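Local coordinates for papillomavirus transcription factor E2 (Human papillomavirus type 18, PDB 1QQH), which regulates viral transcription as the E2 protein, through the activation domain to which this fragment belongs, and probably also supports viral DNA replication, at residues T39-C44 with V67-V72. The protein carries 1 engineered substitution. Residues are numbered along the deposited sequence; the frame is centred on the assembly and turned at random.
Sequences TEPTHC and VAWDSV
The indole of W69 meets the 39-44 loop with the edge of its five-membered ring, where E40 O lies near the ring plane. P41 CD comes to CD1 of the same ring obliquely, at 3.9 Å. One face of the indole is covered from within its own strand by V67, whose CG1 sits 3.5 Å above the plane, over the ring centre. The direct bond from W69 NE1 to E40 O is long and weak, 3.4 Å with an N-H...O angle of 150°; a water beside the pair may link the same two atoms, although its approach to E40 O is doubtfully short. With chi1 at -53°, CG of W69 stands beside its backbone N and anti to the carbonyl carbon, which carries the indole to the loop. Farther along, V72 CG1 bridges two loop residues, lying 4.2 Å from P41 CG and equally far from C44 SG; Y95 of strand 92-97 touches all three side chains. The loop turns through a cis peptide bond before P41, and E40 OE1 accepts the N-H of T42 at 2.9 Å, on its anti side but tilted 33° out of the carboxylate plane. K46 NZ gathers the carbonyls of T39, P41 and C44. Between W69 and V72, which both pack on the loop leading into strand 45-56, strand 63-75 turns a corner where D70 and S71 both face K47: a classic beta bulge in the antiparallel sheet of the E2 activation domain.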
ATOM      1  N   THR A  39      -5.197 -13.024   7.120  1.00 40.93           N
ATOM      2  CA  THR A  39      -6.474 -13.678   6.894  1.00 39.87           C
ATOM      3  C   THR A  39      -6.279 -14.731   5.807  1.00 40.78           C
ATOM      4  O   THR A  39      -5.450 -14.566   4.914  1.00 39.40           O
ATOM      5  CB  THR A  39      -7.538 -12.672   6.434  1.00 39.62           C
ATOM      6  OG1 THR A  39      -7.625 -11.603   7.383  1.00 39.57           O
ATOM      7  CG2 THR A  39      -8.889 -13.345   6.312  1.00 37.80           C
ATOM      8  N   GLU A  40      -7.038 -15.815   5.897  1.00 41.87           N
ATOM      9  CA  GLU A  40      -6.954 -16.897   4.926  1.00 43.19           C
ATOM     10  C   GLU A  40      -7.410 -16.471   3.538  1.00 43.27           C
ATOM     11  O   GLU A  40      -8.404 -15.763   3.393  1.00 43.60           O
ATOM     12  CB  GLU A  40      -7.801 -18.080   5.395  1.00 45.58           C
ATOM     13  CG  GLU A  40      -7.189 -18.845   6.549  1.00 47.73           C
ATOM     14  CD  GLU A  40      -5.976 -19.647   6.128  1.00 50.02           C
ATOM     15  OE1 GLU A  40      -5.334 -19.278   5.120  1.00 50.77           O
ATOM     16  OE2 GLU A  40      -5.658 -20.643   6.814  1.00 53.42           O
ATOM     17  N   PRO A  41      -6.662 -16.869   2.494  1.00 42.91           N
ATOM     18  CA  PRO A  41      -5.440 -17.673   2.598  1.00 41.99           C
ATOM     19  C   PRO A  41      -4.279 -16.781   3.025  1.00 42.27           C
ATOM     20  O   PRO A  41      -4.068 -15.707   2.455  1.00 38.95           O
ATOM     21  CB  PRO A  41      -5.270 -18.216   1.186  1.00 42.55           C
ATOM     22  CG  PRO A  41      -5.801 -17.097   0.352  1.00 42.81           C
ATOM     23  CD  PRO A  41      -7.054 -16.695   1.085  1.00 43.19           C
ATOM     24  N   THR A  42      -3.532 -17.222   4.032  1.00 43.05           N
ATOM     25  CA  THR A  42      -2.415 -16.435   4.530  1.00 45.30           C
ATOM     26  C   THR A  42      -1.234 -16.462   3.582  1.00 45.36           C
ATOM     27  O   THR A  42      -1.172 -17.303   2.681  1.00 45.83           O
ATOM     28  CB  THR A  42      -1.957 -16.938   5.893  1.00 47.26           C
ATOM     29  OG1 THR A  42      -1.489 -18.287   5.767  1.00 49.91           O
ATOM     30  CG2 THR A  42      -3.109 -16.886   6.881  1.00 50.52           C
ATOM     31  N   HIS A  43      -0.303 -15.531   3.787  1.00 45.61           N
ATOM     32  CA  HIS A  43       0.887 -15.424   2.950  1.00 44.89           C
ATOM     33  C   HIS A  43       0.519 -15.089   1.515  1.00 42.39           C
ATOM     34  O   HIS A  43       1.323 -15.281   0.606  1.00 43.92           O
ATOM     35  CB  HIS A  43       1.681 -16.735   2.973  1.00 48.73           C
ATOM     36  CG  HIS A  43       2.317 -17.032   4.295  1.00 52.56           C
ATOM     37  ND1 HIS A  43       2.908 -18.246   4.581  1.00 53.98           N
ATOM     38  CD2 HIS A  43       2.469 -16.268   5.402  1.00 54.65           C
ATOM     39  CE1 HIS A  43       3.397 -18.215   5.808  1.00 55.83           C
ATOM     40  NE2 HIS A  43       3.144 -17.026   6.328  1.00 56.31           N
ATOM     41  N   CYS A  44      -0.698 -14.603   1.313  1.00 38.99           N
ATOM     42  CA  CYS A  44      -1.167 -14.226  -0.016  1.00 36.76           C
ATOM     43  C   CYS A  44      -1.813 -12.850   0.031  1.00 35.65           C
ATOM     44  O   CYS A  44      -2.164 -12.356   1.097  1.00 37.10           O
ATOM     45  CB  CYS A  44      -2.237 -15.194  -0.515  1.00 37.15           C
ATOM     46  SG  CYS A  44      -1.733 -16.876  -0.817  1.00 37.25           S
ATOM     47  N   VAL A  67     -15.670 -15.635   2.602  1.00 34.94           N
ATOM     48  CA  VAL A  67     -15.259 -14.755   1.526  1.00 33.05           C
ATOM     49  C   VAL A  67     -14.404 -15.471   0.504  1.00 32.87           C
ATOM     50  O   VAL A  67     -13.374 -16.060   0.839  1.00 32.12           O
ATOM     51  CB  VAL A  67     -14.468 -13.534   2.059  1.00 33.69           C
ATOM     52  CG1 VAL A  67     -13.990 -12.667   0.888  1.00 31.57           C
ATOM     53  CG2 VAL A  67     -15.342 -12.714   2.992  1.00 31.67           C
ATOM     54  N   ALA A  68     -14.852 -15.422  -0.745  1.00 31.79           N
ATOM     55  CA  ALA A  68     -14.126 -16.021  -1.858  1.00 31.29           C
ATOM     56  C   ALA A  68     -13.515 -14.841  -2.609  1.00 30.74           C
ATOM     57  O   ALA A  68     -14.234 -13.995  -3.138  1.00 31.59           O
ATOM     58  CB  ALA A  68     -15.079 -16.777  -2.760  1.00 30.80           C
ATOM     59  N   TRP A  69     -12.194 -14.782  -2.649  1.00 29.24           N
ATOM     60  CA  TRP A  69     -11.502 -13.684  -3.311  1.00 30.34           C
ATOM     61  C   TRP A  69     -11.438 -13.804  -4.833  1.00 30.18           C
ATOM     62  O   TRP A  69     -10.991 -14.816  -5.364  1.00 29.59           O
ATOM     63  CB  TRP A  69     -10.098 -13.571  -2.729  1.00 31.24           C
ATOM     64  CG  TRP A  69     -10.115 -13.461  -1.226  1.00 31.53           C
ATOM     65  CD1 TRP A  69      -9.884 -14.460  -0.320  1.00 30.25           C
ATOM     66  CD2 TRP A  69     -10.413 -12.286  -0.459  1.00 31.76           C
ATOM     67  NE1 TRP A  69     -10.018 -13.977   0.957  1.00 30.86           N
ATOM     68  CE2 TRP A  69     -10.344 -12.648   0.902  1.00 30.85           C
ATOM     69  CE3 TRP A  69     -10.729 -10.961  -0.793  1.00 32.91           C
ATOM     70  CZ2 TRP A  69     -10.585 -11.735   1.930  1.00 30.95           C
ATOM     71  CZ3 TRP A  69     -10.968 -10.050   0.231  1.00 31.48           C
ATOM     72  CH2 TRP A  69     -10.893 -10.445   1.578  1.00 32.43           C
ATOM     73  N   ASP A  70     -11.894 -12.772  -5.541  1.00 32.41           N
ATOM     74  CA  ASP A  70     -11.866 -12.800  -7.008  1.00 34.39           C
ATOM     75  C   ASP A  70     -10.449 -13.047  -7.499  1.00 35.04           C
ATOM     76  O   ASP A  70     -10.236 -13.746  -8.485  1.00 36.70           O
ATOM     77  CB  ASP A  70     -12.368 -11.484  -7.606  1.00 36.15           C
ATOM     78  CG  ASP A  70     -13.887 -11.374  -7.610  1.00 39.58           C
ATOM     79  OD1 ASP A  70     -14.573 -12.409  -7.487  1.00 41.67           O
ATOM     80  OD2 ASP A  70     -14.398 -10.245  -7.756  1.00 43.95           O
ATOM     81  N   SER A  71      -9.475 -12.478  -6.798  1.00 35.12           N
ATOM     82  CA  SER A  71      -8.088 -12.638  -7.188  1.00 34.88           C
ATOM     83  C   SER A  71      -7.202 -12.972  -6.011  1.00 33.44           C
ATOM     84  O   SER A  71      -7.195 -12.265  -5.017  1.00 33.49           O
ATOM     85  CB  SER A  71      -7.585 -11.356  -7.853  1.00 35.57           C
ATOM     86  OG  SER A  71      -8.391 -11.024  -8.972  1.00 38.29           O
ATOM     87  N   VAL A  72      -6.451 -14.058  -6.137  1.00 33.66           N
ATOM     88  CA  VAL A  72      -5.536 -14.485  -5.092  1.00 33.14           C
ATOM     89  C   VAL A  72      -4.119 -14.384  -5.628  1.00 33.78           C
ATOM     90  O   VAL A  72      -3.817 -14.895  -6.714  1.00 33.42           O
ATOM     91  CB  VAL A  72      -5.811 -15.937  -4.671  1.00 34.30           C
ATOM     92  CG1 VAL A  72      -4.735 -16.406  -3.691  1.00 33.16           C
ATOM     93  CG2 VAL A  72      -7.195 -16.039  -4.043  1.00 32.86           C
TER
HETATM   94  O   HOH W   1     -10.835 -15.311   3.845  1.00 48.26           O